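Local coordinates for 2-dehydro-3-deoxy-d-gluconate/2-dehydro-3-deoxy-phosphogluconate aldolase (Picrophilus torridus, PDB 4UXD), which is an aldolase of the dihydrodipicolinate synthetase family, built on a parallel (beta/alpha)8 barrel, at residues A46-I51 and R87-K92; G226-N229 and I234-L237; E166-L171 and M192-L197. All coordinates share one frame; numbering follows the deposited sequence.

Contact 1 of 3, residues A46-I51 and R87-K92; sequences ATNILI and RENSKK
Asn48 and Ile51, one helical turn apart in helix 44-56, face Asn89 and Ser90, just past helix 76-88, with CA atoms 7.2 Å apart for Asn48 and Asn89 and 7.0 Å for Ile51 and Ser90. Ile51 packs with both of its branches: CG2 lies 3.4 Å from the carbonyl oxygen Asn89 O and 3.6 Å from Ser90 CB, while CD1 reaches Asn89 CB. The two asparagine amides cross at about a right angle, their planes 83° apart, and Asn48 ND2 stands 3.6 Å from Asn89 OD1. A water spans this gap instead, accepting from Asn48 ND2 at 3.0 Å and donating weakly to Asn89 OD1. Asn89 ND2 is held by Phe85 O. Within the second segment, Ser90 OG accepts from Lys92 N at 3.0 Å, an ST turn, and also bonds to Glu55 of helix 44-56. Arg87 NH2 donates to Ser90 O, nearly straight at 165°, and also to Lys92 O, so one guanidinium nitrogen holds two carbonyls of the turn. The contact thus joins helix 44-56 to the loop that leaves helix 76-88: Phe85 of that helix packs on Asn48 and Ile51, and Leu62 of strand 61-63 touches Ser90.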
# COMPACT_ATOMS: atom_id res chain seq x y z
N ALA A 46 -27.16 -3.79 -29.30
CA ALA A 46 -27.22 -4.16 -27.88
C ALA A 46 -27.28 -2.91 -26.98
O ALA A 46 -27.99 -2.90 -25.98
CB ALA A 46 -26.04 -5.02 -27.49
N THR A 47 -26.56 -1.86 -27.36
CA THR A 47 -26.61 -0.60 -26.63
C THR A 47 -28.06 -0.10 -26.55
O THR A 47 -28.45 0.54 -25.58
CB THR A 47 -25.73 0.48 -27.30
OG1 THR A 47 -24.39 0.00 -27.39
CG2 THR A 47 -25.75 1.79 -26.53
N ASN A 48 -28.84 -0.38 -27.58
CA ASN A 48 -30.25 -0.01 -27.60
C ASN A 48 -31.05 -0.91 -26.67
O ASN A 48 -31.91 -0.46 -25.92
CB ASN A 48 -30.81 -0.07 -29.03
CG ASN A 48 -32.05 0.77 -29.20
OD1 ASN A 48 -33.17 0.28 -29.05
ND2 ASN A 48 -31.86 2.05 -29.53
N ILE A 49 -30.75 -2.20 -26.71
CA ILE A 49 -31.40 -3.15 -25.83
C ILE A 49 -31.22 -2.71 -24.40
O ILE A 49 -32.13 -2.82 -23.59
CB ILE A 49 -30.84 -4.56 -26.06
CG1 ILE A 49 -31.41 -5.11 -27.37
CG2 ILE A 49 -31.19 -5.49 -24.89
CD1 ILE A 49 -30.62 -6.26 -27.98
N LEU A 50 -30.03 -2.18 -24.11
CA LEU A 50 -29.65 -1.73 -22.78
C LEU A 50 -30.37 -0.45 -22.38
O LEU A 50 -30.89 -0.33 -21.25
CB LEU A 50 -28.14 -1.51 -22.72
CG LEU A 50 -27.62 -0.86 -21.42
CD1 LEU A 50 -28.05 -1.67 -20.21
CD2 LEU A 50 -26.10 -0.71 -21.46
N ILE A 51 -30.36 0.53 -23.28
CA ILE A 51 -31.08 1.78 -23.07
C ILE A 51 -32.55 1.54 -22.78
O ILE A 51 -33.16 2.24 -21.99
CB ILE A 51 -30.95 2.70 -24.31
CG1 ILE A 51 -29.53 3.23 -24.42
CG2 ILE A 51 -31.92 3.88 -24.23
CD1 ILE A 51 -29.18 3.74 -25.78
N ARG A 87 -27.27 9.62 -26.83
CA ARG A 87 -28.03 10.87 -26.81
C ARG A 87 -29.17 10.82 -27.81
O ARG A 87 -30.19 11.47 -27.61
CB ARG A 87 -27.12 12.08 -27.10
CG ARG A 87 -27.86 13.40 -27.42
CD ARG A 87 -28.57 14.07 -26.23
NE ARG A 87 -29.58 13.23 -25.57
CZ ARG A 87 -30.07 13.45 -24.36
NH1 ARG A 87 -29.68 14.50 -23.65
NH2 ARG A 87 -30.95 12.62 -23.84
N GLU A 88 -29.00 10.05 -28.88
CA GLU A 88 -29.98 10.02 -29.95
C GLU A 88 -31.02 8.93 -29.81
O GLU A 88 -31.97 8.86 -30.60
CB GLU A 88 -29.27 9.86 -31.30
CG GLU A 88 -28.75 11.15 -31.87
CD GLU A 88 -28.04 10.92 -33.19
OE1 GLU A 88 -27.97 9.76 -33.64
OE2 GLU A 88 -27.54 11.92 -33.76
N ASN A 89 -30.87 8.07 -28.80
CA ASN A 89 -31.79 6.96 -28.65
C ASN A 89 -32.40 6.88 -27.27
O ASN A 89 -32.94 5.86 -26.86
CB ASN A 89 -31.08 5.67 -29.01
CG ASN A 89 -30.84 5.57 -30.51
OD1 ASN A 89 -31.74 5.25 -31.27
ND2 ASN A 89 -29.62 5.87 -30.93
N SER A 90 -32.34 8.01 -26.57
CA SER A 90 -32.97 8.14 -25.27
C SER A 90 -33.15 9.61 -24.94
O SER A 90 -32.31 10.44 -25.29
CB SER A 90 -32.12 7.47 -24.19
OG SER A 90 -32.62 7.80 -22.89
N LYS A 91 -34.25 9.93 -24.27
CA LYS A 91 -34.47 11.29 -23.79
C LYS A 91 -34.21 11.39 -22.29
O LYS A 91 -34.55 12.40 -21.65
CB LYS A 91 -35.89 11.76 -24.14
CG LYS A 91 -36.05 12.10 -25.62
CD LYS A 91 -37.43 12.64 -25.94
CE LYS A 91 -37.53 14.14 -25.71
NZ LYS A 91 -38.86 14.67 -26.12
N LYS A 92 -33.62 10.35 -21.71
CA LYS A 92 -33.15 10.43 -20.34
C LYS A 92 -32.05 11.47 -20.28
O LYS A 92 -31.30 11.63 -21.25
CB LYS A 92 -32.63 9.08 -19.84
CG LYS A 92 -33.70 8.05 -19.56
CD LYS A 92 -34.51 8.42 -18.35
CE LYS A 92 -35.41 7.29 -17.96
NZ LYS A 92 -36.08 7.62 -16.69
O HOH W 1 -34.39 3.44 -30.30

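Contact 2 of 3, residues G226-N229 and I234-L237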
# COMPACT_ATOMS: atom_id res chain seq x y z
N GLY A 226 -23.53 0.30 -10.97
CA GLY A 226 -23.37 -0.53 -12.14
C GLY A 226 -24.33 -1.71 -12.26
O GLY A 226 -24.62 -2.17 -13.37
N THR A 227 -24.83 -2.21 -11.14
CA THR A 227 -25.75 -3.33 -11.19
C THR A 227 -27.07 -2.99 -11.89
O THR A 227 -27.83 -3.89 -12.24
CB THR A 227 -26.06 -3.85 -9.78
OG1 THR A 227 -26.75 -2.84 -9.03
CG2 THR A 227 -24.78 -4.28 -9.09
N THR A 228 -27.35 -1.71 -12.09
CA THR A 228 -28.57 -1.31 -12.78
C THR A 228 -28.53 -1.68 -14.28
O THR A 228 -29.54 -1.60 -14.96
CB THR A 228 -28.85 0.20 -12.65
OG1 THR A 228 -27.78 0.96 -13.24
CG2 THR A 228 -28.99 0.58 -11.19
N ASN A 229 -27.38 -2.12 -14.77
CA ASN A 229 -27.26 -2.56 -16.14
C ASN A 229 -28.09 -3.83 -16.42
O ASN A 229 -28.34 -4.17 -17.57
CB ASN A 229 -25.80 -2.81 -16.50
CG ASN A 229 -25.05 -1.55 -16.81
OD1 ASN A 229 -25.12 -1.04 -17.93
ND2 ASN A 229 -24.31 -1.03 -15.83
N ILE A 234 -31.26 -1.93 -7.10
CA ILE A 234 -30.89 -0.60 -6.64
C ILE A 234 -32.01 0.41 -6.79
O ILE A 234 -32.15 1.29 -5.94
CB ILE A 234 -29.64 -0.08 -7.38
CG1 ILE A 234 -28.38 -0.68 -6.77
CG2 ILE A 234 -29.55 1.46 -7.36
CD1 ILE A 234 -28.08 -0.22 -5.35
N VAL A 235 -32.81 0.31 -7.84
CA VAL A 235 -33.85 1.33 -8.07
C VAL A 235 -35.06 1.16 -7.14
O VAL A 235 -35.59 2.15 -6.62
CB VAL A 235 -34.32 1.33 -9.52
CG1 VAL A 235 -35.41 2.40 -9.73
CG2 VAL A 235 -33.14 1.60 -10.44
N ARG A 236 -35.50 -0.09 -6.94
CA ARG A 236 -36.51 -0.39 -5.93
C ARG A 236 -36.07 0.19 -4.59
O ARG A 236 -36.82 0.92 -3.95
CB ARG A 236 -36.74 -1.91 -5.80
CG ARG A 236 -37.24 -2.57 -7.09
CD ARG A 236 -37.73 -3.99 -6.87
NE ARG A 236 -36.65 -4.97 -6.88
CZ ARG A 236 -36.18 -5.61 -5.81
NH1 ARG A 236 -36.69 -5.40 -4.59
NH2 ARG A 236 -35.19 -6.48 -5.96
N LEU A 237 -34.83 -0.13 -4.20
CA LEU A 237 -34.26 0.35 -2.95
C LEU A 237 -34.46 1.84 -2.76
O LEU A 237 -34.99 2.27 -1.73
CB LEU A 237 -32.77 0.02 -2.91
CG LEU A 237 -32.01 0.39 -1.63
CD1 LEU A 237 -30.79 -0.49 -1.53
CD2 LEU A 237 -31.59 1.86 -1.57
O HOH W 2 -29.38 -2.68 -9.21
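Thr227 and Thr228, consecutive residues of a 3-10 turn, both meet Ile234 near the start of helix 233-240, but at different angles and with different atoms. Thr227 and Ile234 cross at about a right angle, with the hydroxyl OG1 3.5 Å from Ile234 CG1. Thr228 meets the isoleucine at a slant and with its methyl: CG2 lies 3.9 Å from Ile234 CB and 4.0 Å from Ile234 CG2, then reaches on to Val235 CG2 at 4.3 Å. The torsions are nearly the same, OG1 sitting between the backbone N and the carbonyl carbon in both (chi1 64° and 62°); the difference comes from where each residue sits on the 3-10 turn. The CB of Thr227 points at the helix and its oxygen is offered there, whereas Thr228 turns its hydroxyl back to Cys225 O and leaves the methyl to do the packing.

The polar link runs through one water, which donates to Thr227 OG1 at 2.6 Å and accepts from Ile234 N at 2.9 Å. The backbone N-H of a residue in the first turn of the helix is thereby satisfied within a buried contact. Thr227 OG1 is also hydrogen-bonded to Asp209 OD2, so water and carboxylate both fix its position. The turn itself is tightened at Gly226 O, which accepts from both Asn229 N and Asn229 ND2; the latter bond, 2.7 Å long, lies in the carbonyl plane on a lone pair.

The contact joins the turn, one residue after strand 222-224, to the first turn of helix 233-240. Ile28 of strand 27-31 touches Thr228 and Ile234, Leu212 of helix 212-217 touches Ile234, and helix 245-264 adds Met260 against Thr227 and Val256 against Ile234.

Contact 3 of 3, residues E166-L171 and M192-L197; sequences ETVKNL and MEMLSL
Apolar contacts carry this interface, with Val168 and Lys169 of helix 165-174 meeting Met194 of helix 188-195 and Leu197, a little further along the chain. Leu197 is the principal wedge: its CB points at the opposing helix, and its two methyls divide the work. CD1 lies 3.8 Å from Val168 CB and 3.9 Å from Val168 CG1, the two side chains meeting at a slant. CD2 turns to the neighbouring residue, 3.6 Å from Lys169 CB, and also touches CG and CD of the lysine, whose aliphatic stem crosses Leu197 at about a right angle. The methyls therefore straddle consecutive residues of one helix. On the other branch of the valine, CG2 meets Met194 CE at 3.9 Å and, more distantly, SD at 4.2 Å. Bends at chi2 (-58°) and chi3 (-148°) bring the methionine tip nearer to Val168 than its CB direction alone would suggest.

Charged and polar groups stay within their own segments or turn to other partners. Lys169 is bent at chi3 (57°), and its NZ leads away from Leu197 to a salt bridge with Glu166 OE1 at 2.9 Å, one turn earlier; as a hydrogen bond this pairing is weak. The ammonium of this exposed lysine is thus kept apart from the apolar patch that the stem helps to form.

Backbone bonds hold residues 192-197. Leu197 N bonds to Met194 O at 2.9 Å, three residues back, where Ser196 N reaches four back to Met192 O. Leu197 O in turn accepts from Lys172 NZ, a polar tie between the two elements.

The contact joins successive outer helices of the barrel, 165-174 and 188-195, which come before and after strand 178-183 in the chain. Around it, Asn155 of strand 150-155 and Pro165 of helix 165-174 touch Met194, and Phe202 meets Leu197.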
# COMPACT_ATOMS: atom_id res chain seq x y z
N GLU A 166 -10.94 18.79 0.15
CA GLU A 166 -10.55 20.19 0.14
C GLU A 166 -10.48 20.71 -1.28
O GLU A 166 -10.96 21.80 -1.57
CB GLU A 166 -9.21 20.38 0.84
CG GLU A 166 -8.68 21.80 0.86
CD GLU A 166 -9.50 22.74 1.74
OE1 GLU A 166 -10.18 22.25 2.67
OE2 GLU A 166 -9.45 23.96 1.50
N THR A 167 -9.85 19.93 -2.15
CA THR A 167 -9.67 20.32 -3.53
C THR A 167 -11.02 20.44 -4.25
O THR A 167 -11.18 21.25 -5.16
CB THR A 167 -8.76 19.30 -4.28
OG1 THR A 167 -7.56 19.11 -3.53
CG2 THR A 167 -8.41 19.79 -5.68
N VAL A 168 -12.00 19.64 -3.82
CA VAL A 168 -13.30 19.68 -4.45
C VAL A 168 -14.04 20.93 -3.98
O VAL A 168 -14.68 21.62 -4.77
CB VAL A 168 -14.12 18.43 -4.15
CG1 VAL A 168 -15.42 18.46 -4.92
CG2 VAL A 168 -13.35 17.19 -4.50
N LYS A 169 -13.93 21.21 -2.68
CA LYS A 169 -14.46 22.43 -2.08
C LYS A 169 -13.94 23.66 -2.81
O LYS A 169 -14.72 24.51 -3.24
CB LYS A 169 -14.08 22.50 -0.61
CG LYS A 169 -14.55 23.75 0.09
CD LYS A 169 -14.39 23.62 1.60
CE LYS A 169 -12.95 23.32 2.03
NZ LYS A 169 -12.80 23.25 3.53
N ASN A 170 -12.63 23.74 -2.97
CA ASN A 170 -12.04 24.87 -3.68
C ASN A 170 -12.63 25.06 -5.07
O ASN A 170 -13.07 26.15 -5.42
CB ASN A 170 -10.53 24.71 -3.78
CG ASN A 170 -9.82 25.01 -2.47
OD1 ASN A 170 -10.39 25.62 -1.57
ND2 ASN A 170 -8.57 24.58 -2.37
N LEU A 171 -12.65 23.99 -5.87
CA LEU A 171 -13.17 24.09 -7.22
C LEU A 171 -14.65 24.46 -7.21
O LEU A 171 -15.15 25.14 -8.12
CB LEU A 171 -12.98 22.77 -7.97
CG LEU A 171 -11.57 22.35 -8.33
CD1 LEU A 171 -11.56 20.85 -8.58
CD2 LEU A 171 -11.08 23.10 -9.56
N MET A 192 -18.10 10.84 3.92
CA MET A 192 -18.75 11.81 4.79
C MET A 192 -18.09 13.20 4.63
O MET A 192 -18.78 14.22 4.68
CB MET A 192 -18.71 11.34 6.24
CG MET A 192 -19.46 10.04 6.49
SD MET A 192 -19.23 9.40 8.17
CE MET A 192 -20.68 10.08 8.97
N GLU A 193 -16.76 13.25 4.45
CA GLU A 193 -16.11 14.53 4.13
C GLU A 193 -16.74 15.12 2.88
O GLU A 193 -17.05 16.31 2.86
CB GLU A 193 -14.60 14.38 3.93
CG GLU A 193 -13.79 14.06 5.22
CD GLU A 193 -12.30 13.79 4.96
OE1 GLU A 193 -11.96 12.87 4.19
OE2 GLU A 193 -11.45 14.49 5.52
N MET A 194 -16.93 14.29 1.83
CA MET A 194 -17.54 14.76 0.58
C MET A 194 -18.98 15.25 0.84
O MET A 194 -19.40 16.30 0.32
CB MET A 194 -17.54 13.67 -0.50
CG MET A 194 -16.16 13.23 -1.06
SD MET A 194 -15.13 14.54 -1.82
CE MET A 194 -14.24 13.63 -3.08
N LEU A 195 -19.72 14.49 1.64
CA LEU A 195 -21.09 14.87 2.02
C LEU A 195 -21.15 16.21 2.73
O LEU A 195 -22.16 16.90 2.67
CB LEU A 195 -21.71 13.81 2.92
CG LEU A 195 -22.18 12.52 2.25
CD1 LEU A 195 -22.62 11.53 3.34
CD2 LEU A 195 -23.31 12.78 1.25
N SER A 196 -20.06 16.59 3.40
CA SER A 196 -20.00 17.89 4.07
C SER A 196 -19.99 19.05 3.07
O SER A 196 -20.12 20.21 3.47
CB SER A 196 -18.77 17.96 4.98
OG SER A 196 -17.84 18.90 4.48
N LEU A 197 -19.81 18.73 1.79
CA LEU A 197 -19.84 19.72 0.71
C LEU A 197 -21.23 19.77 0.09
O LEU A 197 -21.49 20.54 -0.84
CB LEU A 197 -18.81 19.38 -0.39
CG LEU A 197 -17.35 19.17 -0.01
CD1 LEU A 197 -16.56 18.77 -1.23
CD2 LEU A 197 -16.74 20.42 0.61

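In the fold
All three contacts lie in the helical layer and loops around one parallel barrel. Along the chain they close in the order contact 1, contact 3, contact 2, without overlapping. Contacts 1 and 2 are neighbours, their centres about 17 Å apart, and Leu50 CD1 of helix 44-56 packs on Asn229 O at 3.6 Å. This places early and late parts of the chain side by side, consistent with the closing of the barrel; strand 27-31 lies between 61-63 and 222-224 in the sheet. Contact 3 lies on the opposite side of the chain's centre from contact 1, with centres about 33 Å apart, and its centre is about 26 Å from that of contact 2.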